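Local coordinates for protein 4-alpha-glucanotransferase (Streptococcus agalactiae, PDB 6M6T) that is an amylomaltase, also called disproportionating enzyme, a member of the TIM-barrel clan, here with glycan ligands bound, at residues Val33-Val37 and Asp208-Gln212; Ala245-Val249 and Leu260-Ile265. All coordinates share one frame; numbering follows the deposited sequence.

From the N terminus the chain runs through strand 6-10 into helix 27-38, whose C-terminal half supplies residues 33-37 to interaction 1. It then passes strand 43-45 and a long, largely helical excursion before the loop after helix 182-208 returns to this helix, closing a loop of 170 residues just ahead of strand 212-217. Interaction 2 opens later: strand 245-249 turns back within ten residues onto 260-265 as a beta hairpin beside the bound glycan. The two contacts follow in series, neither nested nor crossed, with centres 37 Å apart on opposite sides of the chain's centre. One ties helix 27-38 to the loop that leads into strand 212-217 of the parallel barrel sheet; the other belongs to the antiparallel sheet.

Interaction 1 of 2, residues Val33-Val37 and Asp208-Gln212; sequences VDFLV and DKGIQ
Ile211 lays its side chain against one flank of helix 27-38, overlapping Val33, Leu36 and Val37 at once. Its CG1 is the busiest atom, 3.7 Å from Val37 CG1 and 4.1 Å from Val33 CG1. The terminal CD1 goes on to Leu36, stopping 3.9 Å from Leu36 CB, and these two side chains cross at about a right angle. Val33 and Ile211 instead slide past each other in opposite directions. With CG1 beside the backbone N (chi1 -72°), Ile211 sends its long branch to the helix, while CG2 approaches Leu36 CD1. Trp44 touches both Val33 and Leu36, and Ala206 touches both Val33 and Ile211, which extends this apolar patch to strand 43-45 and helix 182-208.

Nearer solvent, Lys209 covers Val37: its CB lies 3.6 Å from Val37 CG1, the methyl that also meets the carbonyl O of Lys209. The lysine chain, bent at three successive torsions, then runs obliquely across Asp34. It is the methylene CE that comes alongside the carboxylate, 3.6 Å from Asp34 OD1. Lys209 NZ stays 4.3 Å from Asp34 OD1, too far for a salt bridge, although the opposite charges probably attract. Tyr205 OH links the two polar ends, hydrogen-bonded to Asp34 OD1 and weakly to Lys209 NZ.

What brings Lys209 and Ile211 to the same helix is the turn between them. Gly210, at positive phi (76°), is the C-prime residue of a Schellman motif in which Ile211 N bonds back to Ala206 O. Helix 182-208 thus ends and the chain enters strand 212-217, which pairs with strand 43-45. Helix 27-38 joins strand 6-10 to strand 43-45 in a beta-alpha-beta crossover, an arrangement typical of the TIM barrel.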
ATOM      1  N   VAL A  33      12.565  -0.564 -13.021  1.00 47.14           N
ATOM      2  CA  VAL A  33      12.872  -1.990 -13.167  1.00 48.61           C
ATOM      3  C   VAL A  33      14.293  -2.167 -13.696  1.00 51.82           C
ATOM      4  O   VAL A  33      15.082  -2.956 -13.155  1.00 46.99           O
ATOM      5  CB  VAL A  33      11.841  -2.680 -14.082  1.00 50.48           C
ATOM      6  CG1 VAL A  33      11.937  -4.193 -13.966  1.00 45.35           C
ATOM      7  CG2 VAL A  33      10.443  -2.221 -13.758  1.00 49.31           C
ATOM      8  N   ASP A  34      14.619  -1.449 -14.787  1.00 55.03           N
ATOM      9  CA  ASP A  34      15.951  -1.496 -15.381  1.00 46.30           C
ATOM     10  C   ASP A  34      17.022  -1.258 -14.321  1.00 54.64           C
ATOM     11  O   ASP A  34      18.066  -1.933 -14.300  1.00 56.91           O
ATOM     12  CB  ASP A  34      16.060  -0.445 -16.497  1.00 53.48           C
ATOM     13  CG  ASP A  34      15.454  -0.904 -17.841  1.00 61.89           C
ATOM     14  OD1 ASP A  34      15.477  -2.121 -18.136  1.00 62.23           O
ATOM     15  OD2 ASP A  34      14.966  -0.031 -18.611  1.00 54.09           O
ATOM     16  N   PHE A  35      16.762  -0.315 -13.413  1.00 49.21           N
ATOM     17  CA  PHE A  35      17.719  -0.003 -12.361  1.00 49.11           C
ATOM     18  C   PHE A  35      17.793  -1.120 -11.328  1.00 47.89           C
ATOM     19  O   PHE A  35      18.854  -1.352 -10.735  1.00 46.35           O
ATOM     20  CB  PHE A  35      17.351   1.328 -11.705  1.00 45.98           C
ATOM     21  CG  PHE A  35      17.586   1.359 -10.231  1.00 50.10           C
ATOM     22  CD1 PHE A  35      18.858   1.552  -9.727  1.00 50.71           C
ATOM     23  CD2 PHE A  35      16.535   1.187  -9.337  1.00 51.27           C
ATOM     24  CE1 PHE A  35      19.081   1.563  -8.358  1.00 52.93           C
ATOM     25  CE2 PHE A  35      16.757   1.201  -7.953  1.00 45.83           C
ATOM     26  CZ  PHE A  35      18.020   1.382  -7.469  1.00 46.88           C
ATOM     27  N   LEU A  36      16.683  -1.815 -11.089  1.00 51.83           N
ATOM     28  CA  LEU A  36      16.728  -2.910 -10.125  1.00 51.29           C
ATOM     29  C   LEU A  36      17.557  -4.067 -10.668  1.00 47.71           C
ATOM     30  O   LEU A  36      18.308  -4.704  -9.919  1.00 44.67           O
ATOM     31  CB  LEU A  36      15.313  -3.368  -9.758  1.00 43.10           C
ATOM     32  CG  LEU A  36      14.503  -2.327  -8.984  1.00 44.42           C
ATOM     33  CD1 LEU A  36      13.135  -2.857  -8.463  1.00 35.73           C
ATOM     34  CD2 LEU A  36      15.349  -1.797  -7.860  1.00 38.49           C
ATOM     35  N   VAL A  37      17.454  -4.335 -11.972  1.00 46.86           N
ATOM     36  CA  VAL A  37      18.292  -5.382 -12.570  1.00 55.38           C
ATOM     37  C   VAL A  37      19.740  -4.939 -12.753  1.00 53.24           C
ATOM     38  O   VAL A  37      20.629  -5.798 -12.851  1.00 52.93           O
ATOM     39  CB  VAL A  37      17.784  -5.892 -13.934  1.00 54.63           C
ATOM     40  CG1 VAL A  37      16.277  -6.157 -13.891  1.00 54.36           C
ATOM     41  CG2 VAL A  37      18.178  -4.944 -15.073  1.00 48.54           C
ATOM     42  N   ASP A 208       9.700 -10.770 -16.149  1.00 54.96           N
ATOM     43  CA  ASP A 208      10.595 -11.351 -17.138  1.00 58.03           C
ATOM     44  C   ASP A 208      12.020 -10.818 -17.052  1.00 56.36           C
ATOM     45  O   ASP A 208      12.913 -11.387 -17.693  1.00 51.45           O
ATOM     46  CB  ASP A 208      10.028 -11.143 -18.540  1.00 60.04           C
ATOM     47  CG  ASP A 208       8.785 -11.984 -18.782  1.00 70.26           C
ATOM     48  OD1 ASP A 208       7.686 -11.552 -18.367  1.00 71.17           O
ATOM     49  OD2 ASP A 208       8.916 -13.090 -19.360  1.00 73.53           O
ATOM     50  N   LYS A 209      12.265  -9.763 -16.278  1.00 54.11           N
ATOM     51  CA  LYS A 209      13.639  -9.422 -15.930  1.00 45.04           C
ATOM     52  C   LYS A 209      14.104 -10.023 -14.597  1.00 47.02           C
ATOM     53  O   LYS A 209      15.112  -9.565 -14.051  1.00 49.90           O
ATOM     54  CB  LYS A 209      13.816  -7.908 -15.894  1.00 42.12           C
ATOM     55  CG  LYS A 209      13.473  -7.236 -17.188  1.00 47.38           C
ATOM     56  CD  LYS A 209      14.713  -6.791 -17.925  1.00 49.76           C
ATOM     57  CE  LYS A 209      14.461  -5.508 -18.675  1.00 62.05           C
ATOM     58  NZ  LYS A 209      14.275  -5.703 -20.160  1.00 70.26           N
ATOM     59  N   GLY A 210      13.398 -11.006 -14.042  1.00 46.17           N
ATOM     60  CA  GLY A 210      13.765 -11.515 -12.730  1.00 41.95           C
ATOM     61  C   GLY A 210      13.390 -10.647 -11.538  1.00 48.60           C
ATOM     62  O   GLY A 210      13.754 -10.998 -10.405  1.00 47.61           O
ATOM     63  N   ILE A 211      12.661  -9.546 -11.747  1.00 47.67           N
ATOM     64  CA  ILE A 211      12.239  -8.648 -10.672  1.00 47.56           C
ATOM     65  C   ILE A 211      10.844  -9.045 -10.192  1.00 48.85           C
ATOM     66  O   ILE A 211       9.905  -9.132 -10.995  1.00 46.63           O
ATOM     67  CB  ILE A 211      12.254  -7.186 -11.143  1.00 48.63           C
ATOM     68  CG1 ILE A 211      13.691  -6.716 -11.283  1.00 45.64           C
ATOM     69  CG2 ILE A 211      11.489  -6.287 -10.154  1.00 44.23           C
ATOM     70  CD1 ILE A 211      14.553  -7.142 -10.091  1.00 45.33           C
ATOM     71  N   GLN A 212      10.700  -9.257  -8.880  1.00 47.08           N
ATOM     72  CA  GLN A 212       9.442  -9.666  -8.264  1.00 40.06           C
ATOM     73  C   GLN A 212       8.851  -8.538  -7.421  1.00 42.84           C
ATOM     74  O   GLN A 212       9.588  -7.805  -6.748  1.00 41.60           O
ATOM     75  CB  GLN A 212       9.657 -10.901  -7.403  1.00 43.55           C
ATOM     76  CG  GLN A 212      10.296 -12.069  -8.131  1.00 52.88           C
ATOM     77  CD  GLN A 212       9.470 -13.326  -8.007  1.00 56.22           C
ATOM     78  OE1 GLN A 212       9.345 -13.899  -6.916  1.00 54.03           O
ATOM     79  NE2 GLN A 212       8.874 -13.752  -9.121  1.00 57.06           N
TER

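Interaction 2 of 2, residues Ala245-Val249 and Leu260-Ile265; sequences AIAGV and LWGNPI. With AC1 (4,6-dideoxy-4-{[(1S,4R,5S,6S)-4,5,6-trihydroxy-3-(hydroxymethyl)cyclohex-2-en-1-yl]amino}-alpha-D-glucopyranose), chain I.
Trp261 begins its run along strand 245-249 at CB, 3.3 Å from Ala247 O. Its CG, set beside the backbone N (chi1 -66°), carries the indole over Gly248, whose CA stands above the five-membered ring in a CH-pi contact, 4.0 Å from the centroid. On the six-membered ring, CE3 lies 4.2 Å from Ala247 CB, and CZ2 comes within 4.3 Å of Val249 CB, an oblique approach. On the five-membered ring, CD1 comes obliquely near AC1 C3, and NE1 is hydrogen-bonded to Gln259 OE1.

The backbone beneath is a beta hairpin in which 259-264 is an outermost strand of a four-stranded antiparallel sheet. Gly248 and Leu260 form an antiparallel non-hydrogen-bonded pair. Ala247 O then takes two successive amides, Trp261 N at 3.0 Å and, weakly, Gly262 N, an arrangement consistent with a beta bulge. Ala247 N uses a different partner, Asn263 O, at 2.9 Å and in the carbonyl plane, though the N-H is bent to 131°.

Beyond the bulge, Ile265 CD1 packs on Ala247 CB at 4.0 Å. Ile246 CD1 meets Leu260 CD1, the two side chains approaching at a slant. Leu260 and Trp261 line a glycan pocket: Trp261 O receives a weak bond from AC1 O4, and Leu260 O lies beside AC1 O3B, modelled at a doubtfully short distance. Val249 belongs to a second glycan pocket.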
ATOM      1  N   ALA A 245     -18.382   0.428  15.905  1.00 52.96           N
ATOM      2  CA  ALA A 245     -17.031   0.645  16.391  1.00 47.44           C
ATOM      3  C   ALA A 245     -16.090   0.900  15.215  1.00 55.81           C
ATOM      4  O   ALA A 245     -16.335   0.440  14.091  1.00 58.10           O
ATOM      5  CB  ALA A 245     -16.565  -0.552  17.175  1.00 50.59           C
ATOM      6  N   ILE A 246     -15.011   1.642  15.466  1.00 48.70           N
ATOM      7  CA  ILE A 246     -14.005   1.910  14.448  1.00 57.38           C
ATOM      8  C   ILE A 246     -12.661   1.300  14.861  1.00 55.54           C
ATOM      9  O   ILE A 246     -12.467   0.829  15.992  1.00 49.67           O
ATOM     10  CB  ILE A 246     -13.847   3.420  14.136  1.00 55.92           C
ATOM     11  CG1 ILE A 246     -13.463   4.208  15.387  1.00 53.91           C
ATOM     12  CG2 ILE A 246     -15.104   3.978  13.459  1.00 45.81           C
ATOM     13  CD1 ILE A 246     -12.798   5.525  15.079  1.00 54.93           C
ATOM     14  N   ALA A 247     -11.725   1.333  13.908  1.00 51.27           N
ATOM     15  CA  ALA A 247     -10.422   0.703  14.047  1.00 50.37           C
ATOM     16  C   ALA A 247      -9.360   1.685  14.532  1.00 47.71           C
ATOM     17  O   ALA A 247      -9.430   2.891  14.297  1.00 52.52           O
ATOM     18  CB  ALA A 247      -9.990   0.092  12.719  1.00 45.32           C
ATOM     19  N   GLY A 248      -8.371   1.144  15.220  1.00 48.99           N
ATOM     20  CA  GLY A 248      -7.250   1.925  15.679  1.00 50.05           C
ATOM     21  C   GLY A 248      -6.258   1.086  16.461  1.00 48.49           C
ATOM     22  O   GLY A 248      -6.144  -0.134  16.284  1.00 40.33           O
ATOM     23  N   VAL A 249      -5.541   1.745  17.357  1.00 50.24           N
ATOM     24  CA  VAL A 249      -4.474   1.083  18.084  1.00 49.82           C
ATOM     25  C   VAL A 249      -4.169   1.965  19.290  1.00 55.91           C
ATOM     26  O   VAL A 249      -4.185   3.202  19.173  1.00 54.72           O
ATOM     27  CB  VAL A 249      -3.274   0.849  17.151  1.00 54.49           C
ATOM     28  CG1 VAL A 249      -2.324   2.067  17.090  1.00 55.79           C
ATOM     29  CG2 VAL A 249      -2.591  -0.466  17.463  1.00 54.91           C
ATOM     30  N   LEU A 260      -5.938   6.552  15.978  1.00 64.74           N
ATOM     31  CA  LEU A 260      -7.318   6.386  15.547  1.00 64.54           C
ATOM     32  C   LEU A 260      -7.324   6.345  14.023  1.00 65.02           C
ATOM     33  O   LEU A 260      -6.855   7.291  13.374  1.00 67.82           O
ATOM     34  CB  LEU A 260      -8.190   7.524  16.081  1.00 61.13           C
ATOM     35  CG  LEU A 260      -9.661   7.489  15.698  1.00 65.84           C
ATOM     36  CD1 LEU A 260     -10.522   7.495  16.952  1.00 59.59           C
ATOM     37  CD2 LEU A 260      -9.976   8.674  14.781  1.00 63.87           C
ATOM     38  N   TRP A 261      -7.837   5.248  13.455  1.00 60.92           N
ATOM     39  CA  TRP A 261      -7.772   5.007  12.016  1.00 57.56           C
ATOM     40  C   TRP A 261      -9.064   5.356  11.272  1.00 58.83           C
ATOM     41  O   TRP A 261      -9.009   5.991  10.213  1.00 53.73           O
ATOM     42  CB  TRP A 261      -7.399   3.546  11.754  1.00 52.07           C
ATOM     43  CG  TRP A 261      -6.005   3.191  12.197  1.00 55.00           C
ATOM     44  CD1 TRP A 261      -5.033   4.056  12.623  1.00 56.97           C
ATOM     45  CD2 TRP A 261      -5.426   1.878  12.253  1.00 51.51           C
ATOM     46  NE1 TRP A 261      -3.886   3.360  12.945  1.00 56.18           N
ATOM     47  CE2 TRP A 261      -4.099   2.024  12.725  1.00 52.69           C
ATOM     48  CE3 TRP A 261      -5.894   0.597  11.944  1.00 48.95           C
ATOM     49  CZ2 TRP A 261      -3.243   0.939  12.899  1.00 48.61           C
ATOM     50  CZ3 TRP A 261      -5.038  -0.483  12.121  1.00 50.76           C
ATOM     51  CH2 TRP A 261      -3.729  -0.300  12.594  1.00 49.64           C
ATOM     52  N   GLY A 262     -10.226   4.961  11.795  1.00 52.22           N
ATOM     53  CA  GLY A 262     -11.502   5.302  11.208  1.00 43.53           C
ATOM     54  C   GLY A 262     -12.154   4.206  10.394  1.00 47.08           C
ATOM     55  O   GLY A 262     -13.319   4.357  10.003  1.00 50.99           O
ATOM     56  N   ASN A 263     -11.449   3.115  10.121  1.00 49.95           N
ATOM     57  CA  ASN A 263     -12.038   2.053   9.325  1.00 49.90           C
ATOM     58  C   ASN A 263     -13.130   1.333  10.114  1.00 49.79           C
ATOM     59  O   ASN A 263     -13.069   1.228  11.344  1.00 49.15           O
ATOM     60  CB  ASN A 263     -10.982   1.038   8.891  1.00 51.22           C
ATOM     61  CG  ASN A 263      -9.647   1.675   8.562  1.00 55.43           C
ATOM     62  OD1 ASN A 263      -8.992   2.248   9.429  1.00 53.14           O
ATOM     63  ND2 ASN A 263      -9.228   1.562   7.302  1.00 61.49           N
ATOM     64  N   PRO A 264     -14.129   0.804   9.426  1.00 48.20           N
ATOM     65  CA  PRO A 264     -15.094  -0.063  10.099  1.00 47.16           C
ATOM     66  C   PRO A 264     -14.401  -1.309  10.625  1.00 47.96           C
ATOM     67  O   PRO A 264     -13.281  -1.640  10.239  1.00 49.57           O
ATOM     68  CB  PRO A 264     -16.100  -0.404   8.995  1.00 51.75           C
ATOM     69  CG  PRO A 264     -15.322  -0.257   7.723  1.00 53.86           C
ATOM     70  CD  PRO A 264     -14.341   0.863   7.971  1.00 51.09           C
ATOM     71  N   ILE A 265     -15.098  -2.004  11.509  1.00 48.45           N
ATOM     72  CA  ILE A 265     -14.600  -3.181  12.202  1.00 37.93           C
ATOM     73  C   ILE A 265     -15.283  -4.417  11.632  1.00 44.54           C
ATOM     74  O   ILE A 265     -16.409  -4.347  11.130  1.00 46.09           O
ATOM     75  CB  ILE A 265     -14.872  -3.000  13.702  1.00 42.42           C
ATOM     76  CG1 ILE A 265     -13.981  -1.899  14.260  1.00 46.11           C
ATOM     77  CG2 ILE A 265     -14.716  -4.275  14.450  1.00 42.71           C
ATOM     78  CD1 ILE A 265     -12.571  -2.355  14.521  1.00 50.12           C
TER
HETATM   79  C1  AC1 I   2      -2.591   4.549   8.258  1.00 64.42           C
HETATM   80  O2  AC1 I   2      -1.302   5.769   9.963  1.00 60.41           O
HETATM   81  C2  AC1 I   2      -2.317   5.899   8.949  1.00 56.32           C
HETATM   82  C4A AC1 I   2      -8.520   9.716  10.010  1.00 66.97           C
HETATM   83  C3  AC1 I   2      -3.558   6.481   9.562  1.00 54.22           C
HETATM   84  O3  AC1 I   2      -3.157   7.725  10.113  1.00 63.20           O
HETATM   85  C4  AC1 I   2      -4.638   6.647   8.466  1.00 61.04           C
HETATM   86  N4A AC1 I   2      -5.906   7.335   8.859  1.00 60.56           N
HETATM   87  C5  AC1 I   2      -4.926   5.232   7.997  1.00 58.20           C
HETATM   88  O5  AC1 I   2      -3.745   4.687   7.369  1.00 60.24           O
HETATM   89  C6  AC1 I   2      -6.075   5.255   6.993  1.00 65.18           C
HETATM   90  C1B AC1 I   2      -6.000   8.812   8.689  1.00 58.83           C
HETATM   91  C2B AC1 I   2      -6.072   9.423  10.078  1.00 68.06           C
HETATM   92  O2B AC1 I   2      -4.961   8.988  10.868  1.00 57.89           O
HETATM   93  C3B AC1 I   2      -7.388   8.954  10.720  1.00 67.01           C
HETATM   94  O3B AC1 I   2      -7.399   9.230  12.137  1.00 60.15           O
HETATM   95  O4  AC1 I   2      -9.844   9.294  10.453  1.00 56.32           O
HETATM   96  C5B AC1 I   2      -8.382   9.618   8.610  1.00 65.94           C
HETATM   97  C7B AC1 I   2      -7.167   9.211   7.988  1.00 56.38           C
HETATM   98  C6B AC1 I   2      -9.626  10.036   7.788  1.00 68.68           C
HETATM   99  O6B AC1 I   2     -10.803  10.025   8.625  1.00 64.74           O